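Local coordinates for protein gamma-glutamyl cyclotransferase (Homo sapiens, PDB 3CRY) that forms 5-oxoproline from gamma-glutamyl dipeptides as a homodimer, may contribute to glutathione homeostasis, and induces cytochrome c release from mitochondria, at residues D52-G66 and M127-Y139. The protein carries 1 engineered substitution. Numbering follows the deposited sequence.
With ACT (acetate ion), chain C.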
loop_
_atom_site.group_PDB
_atom_site.type_symbol
_atom_site.label_atom_id
_atom_site.label_comp_id
_atom_site.label_asym_id
_atom_site.label_seq_id
_atom_site.Cartn_x
_atom_site.Cartn_y
_atom_site.Cartn_z
ATOM N N ASP A 52 -13.371 3.506 2.939
ATOM C CA ASP A 52 -14.262 3.145 1.839
ATOM C C ASP A 52 -14.587 1.655 2.011
ATOM O O ASP A 52 -14.013 0.976 2.886
ATOM C CB ASP A 52 -13.598 3.416 0.477
ATOM C CG ASP A 52 -14.577 3.415 -0.695
ATOM O OD1 ASP A 52 -15.822 3.435 -0.508
ATOM O OD2 ASP A 52 -14.073 3.373 -1.837
ATOM N N PHE A 53 -15.543 1.168 1.220
ATOM C CA PHE A 53 -15.896 -0.263 1.196
ATOM C C PHE A 53 -15.979 -0.732 -0.235
ATOM O O PHE A 53 -16.472 -0.010 -1.098
ATOM C CB PHE A 53 -17.235 -0.543 1.934
ATOM C CG PHE A 53 -17.191 -0.181 3.398
ATOM C CD1 PHE A 53 -17.344 1.151 3.804
ATOM C CD2 PHE A 53 -16.911 -1.148 4.365
ATOM C CE1 PHE A 53 -17.258 1.505 5.156
ATOM C CE2 PHE A 53 -16.844 -0.814 5.734
ATOM C CZ PHE A 53 -17.014 0.522 6.132
ATOM N N GLY A 54 -15.493 -1.943 -0.486
ATOM C CA GLY A 54 -15.564 -2.457 -1.843
ATOM C C GLY A 54 -15.322 -3.929 -2.018
ATOM O O GLY A 54 -15.077 -4.670 -1.054
ATOM N N ASN A 55 -15.383 -4.319 -3.282
ATOM C CA ASN A 55 -15.186 -5.688 -3.723
ATOM C C ASN A 55 -13.808 -5.764 -4.362
ATOM O O ASN A 55 -13.601 -5.278 -5.485
ATOM C CB ASN A 55 -16.279 -6.053 -4.732
ATOM C CG ASN A 55 -17.666 -6.067 -4.101
ATOM O OD1 ASN A 55 -17.810 -6.349 -2.910
ATOM N ND2 ASN A 55 -18.694 -5.729 -4.895
ATOM N N SER A 56 -12.861 -6.341 -3.632
ATOM C CA SER A 56 -11.480 -6.369 -4.117
ATOM C C SER A 56 -11.399 -7.311 -5.308
ATOM O O SER A 56 -11.972 -8.401 -5.285
ATOM C CB SER A 56 -10.521 -6.809 -3.000
ATOM O OG SER A 56 -9.187 -6.431 -3.319
ATOM N N GLN A 57 -10.699 -6.887 -6.361
ATOM C CA GLN A 57 -10.582 -7.699 -7.585
ATOM C C GLN A 57 -11.977 -8.019 -8.169
ATOM O O GLN A 57 -12.161 -9.030 -8.860
ATOM C CB GLN A 57 -9.772 -8.985 -7.328
ATOM C CG GLN A 57 -8.353 -8.772 -6.771
ATOM C CD GLN A 57 -7.439 -8.063 -7.763
ATOM O OE1 GLN A 57 -7.688 -8.079 -8.978
ATOM N NE2 GLN A 57 -6.384 -7.442 -7.256
ATOM N N GLY A 58 -12.948 -7.155 -7.863
ATOM C CA GLY A 58 -14.331 -7.316 -8.335
ATOM C C GLY A 58 -15.099 -8.451 -7.657
ATOM O O GLY A 58 -16.204 -8.815 -8.087
ATOM N N LYS A 59 -14.544 -9.017 -6.597
ATOM C CA LYS A 59 -15.142 -10.215 -5.994
ATOM C C LYS A 59 -15.900 -9.826 -4.740
ATOM O O LYS A 59 -15.391 -9.066 -3.916
ATOM C CB LYS A 59 -14.073 -11.253 -5.637
ATOM C CG LYS A 59 -13.234 -11.742 -6.803
ATOM C CD LYS A 59 -12.260 -12.806 -6.320
ATOM C CE LYS A 59 -11.502 -13.393 -7.486
ATOM N NZ LYS A 59 -10.695 -14.566 -7.036
ATOM N N THR A 60 -17.116 -10.337 -4.594
ATOM C CA THR A 60 -17.877 -10.106 -3.361
ATOM C C THR A 60 -17.489 -11.112 -2.281
ATOM O O THR A 60 -17.575 -12.333 -2.481
ATOM C CB THR A 60 -19.385 -10.207 -3.630
ATOM O OG1 THR A 60 -19.750 -9.186 -4.553
ATOM C CG2 THR A 60 -20.206 -10.043 -2.326
ATOM N N SER A 61 -17.071 -10.587 -1.134
ATOM C CA SER A 61 -16.700 -11.414 -0.010
ATOM C C SER A 61 -17.802 -12.413 0.304
ATOM O O SER A 61 -18.954 -12.037 0.515
ATOM C CB SER A 61 -16.469 -10.565 1.238
ATOM O OG SER A 61 -16.363 -11.427 2.355
ATOM N N GLN A 62 -17.446 -13.688 0.346
ATOM C CA GLN A 62 -18.462 -14.674 0.668
ATOM C C GLN A 62 -18.615 -14.889 2.169
ATOM O O GLN A 62 -19.559 -15.539 2.610
ATOM C CB GLN A 62 -18.240 -15.962 -0.126
ATOM C CG GLN A 62 -18.437 -15.819 -1.644
ATOM C CD GLN A 62 -19.788 -15.215 -2.028
ATOM O OE1 GLN A 62 -20.832 -15.879 -1.945
ATOM N NE2 GLN A 62 -19.773 -13.953 -2.457
ATOM N N THR A 63 -17.698 -14.321 2.954
ATOM C CA THR A 63 -17.823 -14.285 4.409
ATOM C C THR A 63 -18.853 -13.220 4.810
ATOM O O THR A 63 -19.701 -13.461 5.658
ATOM C CB THR A 63 -16.470 -13.963 5.072
ATOM O OG1 THR A 63 -15.576 -15.051 4.828
ATOM C CG2 THR A 63 -16.608 -13.757 6.598
ATOM N N TRP A 64 -18.758 -12.053 4.178
ATOM C CA TRP A 64 -19.528 -10.886 4.604
ATOM C C TRP A 64 -20.704 -10.513 3.682
ATOM O O TRP A 64 -21.614 -9.803 4.101
ATOM C CB TRP A 64 -18.580 -9.697 4.768
ATOM C CG TRP A 64 -17.573 -9.911 5.888
ATOM C CD1 TRP A 64 -16.215 -10.107 5.760
ATOM C CD2 TRP A 64 -17.850 -9.945 7.292
ATOM N NE1 TRP A 64 -15.637 -10.248 7.003
ATOM C CE2 TRP A 64 -16.618 -10.149 7.960
ATOM C CE3 TRP A 64 -19.021 -9.806 8.056
ATOM C CZ2 TRP A 64 -16.530 -10.229 9.352
ATOM C CZ3 TRP A 64 -18.936 -9.876 9.449
ATOM C CH2 TRP A 64 -17.703 -10.084 10.083
ATOM N N HIS A 65 -20.675 -10.964 2.435
ATOM C CA HIS A 65 -21.775 -10.673 1.504
ATOM C C HIS A 65 -22.022 -9.164 1.242
ATOM O O HIS A 65 -23.166 -8.705 1.096
ATOM C CB HIS A 65 -23.061 -11.399 1.968
ATOM C CG HIS A 65 -22.902 -12.888 2.085
ATOM N ND1 HIS A 65 -22.786 -13.706 0.984
ATOM C CD2 HIS A 65 -22.830 -13.704 3.165
ATOM C CE1 HIS A 65 -22.648 -14.961 1.379
ATOM N NE2 HIS A 65 -22.683 -14.988 2.698
ATOM N N GLY A 66 -20.934 -8.402 1.181
ATOM C CA GLY A 66 -20.986 -6.972 0.871
ATOM C C GLY A 66 -19.569 -6.450 0.737
ATOM O O GLY A 66 -18.608 -7.221 0.878
ATOM N N MET A 127 -6.726 -2.107 -0.051
ATOM C CA MET A 127 -6.967 -2.684 -1.385
ATOM C C MET A 127 -6.316 -1.797 -2.450
ATOM O O MET A 127 -6.352 -0.567 -2.330
ATOM C CB MET A 127 -8.466 -2.733 -1.664
ATOM C CG MET A 127 -9.235 -3.610 -0.730
ATOM S SD MET A 127 -11.016 -3.481 -1.130
ATOM C CE MET A 127 -11.651 -4.454 0.219
ATOM N N THR A 128 -5.752 -2.406 -3.491
ATOM C CA THR A 128 -5.174 -1.634 -4.598
ATOM C C THR A 128 -5.966 -1.720 -5.901
ATOM O O THR A 128 -5.701 -0.945 -6.838
ATOM C CB THR A 128 -3.716 -2.060 -4.908
ATOM O OG1 THR A 128 -3.700 -3.413 -5.385
ATOM C CG2 THR A 128 -2.829 -1.967 -3.664
ATOM N N ASN A 129 -6.922 -2.652 -5.959
ATOM C CA ASN A 129 -7.698 -2.871 -7.160
ATOM C C ASN A 129 -9.069 -3.343 -6.709
ATOM O O ASN A 129 -9.244 -4.504 -6.348
ATOM C CB ASN A 129 -6.999 -3.938 -8.046
ATOM C CG ASN A 129 -7.683 -4.128 -9.385
ATOM O OD1 ASN A 129 -8.765 -3.571 -9.627
ATOM N ND2 ASN A 129 -7.070 -4.914 -10.265
ATOM N N TYR A 130 -10.027 -2.420 -6.653
ATOM C CA TYR A 130 -11.368 -2.801 -6.166
ATOM C C TYR A 130 -12.482 -1.974 -6.773
ATOM O O TYR A 130 -12.231 -0.920 -7.343
ATOM C CB TYR A 130 -11.436 -2.695 -4.626
ATOM C CG TYR A 130 -11.472 -1.266 -4.062
ATOM C CD1 TYR A 130 -10.299 -0.508 -3.899
ATOM C CD2 TYR A 130 -12.681 -0.683 -3.677
ATOM C CE1 TYR A 130 -10.346 0.811 -3.369
ATOM C CE2 TYR A 130 -12.737 0.632 -3.162
ATOM C CZ TYR A 130 -11.568 1.372 -3.015
ATOM O OH TYR A 130 -11.640 2.655 -2.487
ATOM N N GLU A 131 -13.716 -2.463 -6.617
ATOM C CA GLU A 131 -14.927 -1.722 -7.024
ATOM C C GLU A 131 -15.703 -1.329 -5.762
ATOM O O GLU A 131 -16.002 -2.196 -4.937
ATOM C CB GLU A 131 -15.790 -2.585 -7.957
ATOM C CG GLU A 131 -15.180 -2.810 -9.366
ATOM C CD GLU A 131 -15.743 -4.036 -10.114
ATOM O OE1 GLU A 131 -16.782 -4.605 -9.694
ATOM O OE2 GLU A 131 -15.139 -4.431 -11.139
ATOM N N SER A 132 -15.986 -0.028 -5.602
ATOM C CA SER A 132 -16.669 0.467 -4.417
ATOM C C SER A 132 -18.049 -0.188 -4.301
ATOM O O SER A 132 -18.758 -0.338 -5.299
ATOM C CB SER A 132 -16.778 1.988 -4.455
ATOM O OG SER A 132 -17.024 2.503 -3.162
ATOM N N ALA A 133 -18.409 -0.612 -3.083
ATOM C CA ALA A 133 -19.693 -1.292 -2.832
ATOM C C ALA A 133 -20.016 -1.253 -1.345
ATOM O O ALA A 133 -19.124 -1.460 -0.507
ATOM C CB ALA A 133 -19.675 -2.724 -3.325
ATOM N N PRO A 134 -21.302 -1.008 -1.012
ATOM C CA PRO A 134 -21.668 -0.899 0.405
ATOM C C PRO A 134 -21.469 -2.186 1.211
ATOM O O PRO A 134 -21.637 -3.297 0.676
ATOM C CB PRO A 134 -23.155 -0.507 0.386
ATOM C CG PRO A 134 -23.525 -0.276 -1.028
ATOM C CD PRO A 134 -22.440 -0.795 -1.930
ATOM N N PRO A 135 -21.151 -2.037 2.515
ATOM C CA PRO A 135 -20.989 -3.215 3.364
ATOM C C PRO A 135 -22.344 -3.856 3.685
ATOM O O PRO A 135 -23.388 -3.180 3.607
ATOM C CB PRO A 135 -20.387 -2.638 4.660
ATOM C CG PRO A 135 -20.933 -1.195 4.714
ATOM C CD PRO A 135 -20.959 -0.766 3.258
ATOM N N SER A 136 -22.323 -5.142 4.021
ATOM C CA SER A 136 -23.539 -5.800 4.547
ATOM C C SER A 136 -23.924 -5.244 5.933
ATOM O O SER A 136 -23.082 -4.711 6.661
ATOM C CB SER A 136 -23.336 -7.316 4.639
ATOM O OG SER A 136 -22.364 -7.596 5.640
ATOM N N PRO A 137 -25.213 -5.356 6.308
ATOM C CA PRO A 137 -25.562 -4.971 7.677
ATOM C C PRO A 137 -24.729 -5.679 8.750
ATOM O O PRO A 137 -24.328 -5.044 9.737
ATOM C CB PRO A 137 -27.063 -5.330 7.778
ATOM C CG PRO A 137 -27.559 -5.159 6.332
ATOM C CD PRO A 137 -26.397 -5.714 5.496
ATOM N N GLN A 138 -24.453 -6.964 8.559
ATOM C CA GLN A 138 -23.667 -7.732 9.526
ATOM C C GLN A 138 -22.244 -7.182 9.693
ATOM O O GLN A 138 -21.755 -6.995 10.826
ATOM C CB GLN A 138 -23.683 -9.213 9.149
ATOM C CG GLN A 138 -25.130 -9.817 9.118
ATOM C CD GLN A 138 -25.818 -9.677 7.743
ATOM O OE1 GLN A 138 -25.405 -8.879 6.917
ATOM N NE2 GLN A 138 -26.857 -10.497 7.496
ATOM N N TYR A 139 -21.608 -6.869 8.574
ATOM C CA TYR A 139 -20.252 -6.309 8.625
ATOM C C TYR A 139 -20.252 -4.928 9.274
ATOM O O TYR A 139 -19.421 -4.645 10.150
ATOM C CB TYR A 139 -19.684 -6.262 7.214
ATOM C CG TYR A 139 -18.226 -5.905 7.087
ATOM C CD1 TYR A 139 -17.228 -6.744 7.596
ATOM C CD2 TYR A 139 -17.847 -4.756 6.371
ATOM C CE1 TYR A 139 -15.875 -6.436 7.423
ATOM C CE2 TYR A 139 -16.505 -4.428 6.201
ATOM C CZ TYR A 139 -15.519 -5.289 6.730
ATOM O OH TYR A 139 -14.176 -4.989 6.565
HETATM C C ACT C . -11.372 -6.678 7.482
HETATM O O ACT C . -12.436 -6.161 7.913
HETATM O OXT ACT C . -10.407 -6.709 8.296
HETATM C CH3 ACT C . -11.235 -7.231 6.083
HETATM O O HOH W 1 -18.575 1.986 -0.662
HETATM O O HOH W 2 -18.229 -4.980 -7.746
HETATM O O HOH W 3 -6.797 -5.084 -4.245
#
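The hydroxyl of Y130 donates a 2.6 Å bond from OH to OD2 of D52, meeting the lone pair that faces away from the other carboxylate oxygen; OD2 lies at the edge of the ring, the carboxylate plane turned 68° from it. Beside this pair, strand 130-132 runs antiparallel along strand 52-56 as the outer strand, within this chain, of a three-stranded sheet. N55 and E131 form the hydrogen-bonded pair, with N55 N to E131 O at 2.8 Å, and the ladder continues through A133 N to F53 O and Q57 N to N129 O. N55 O is gripped twice, by E131 N and by G58 N of the following turn, from opposite faces of its plane. At the G54-S132 pair a side chain on G54 would collide with Y130 and E131 O. Q57 NE2 bonds to G103 O and to Q73 O of the second subunit, which also accepts from N129 ND2.

At the other end, S136 works in both directions as a helix N-cap: with OG between its backbone N and carbonyl carbon (chi1 67°), it donates to W64 O at 2.8 Å and accepts from Y139 N. Around this link the packing is aromatic. The edge of Y139, led by CD1, stands on the indole face of W64, its ring centroid 4.5 Å from that of the five-membered ring and the planes at 56°, while T63 CG2 lies against the opposite face, toward its rim. P135 CG sits over the F53 ring in a CH-pi contact, and Y139 CE2 meets that ring's edge. Replacing W64 by alanine removes the face under Y139 CD1 and is likely to open a gap into which the phenol could shift. Y139 OH bonds to A69 N and to an acetate, probably from the crystallisation liquor, that S24 OG also holds, consistent with packing and the A69 bond together aiming a phenol at the probable substrate pocket.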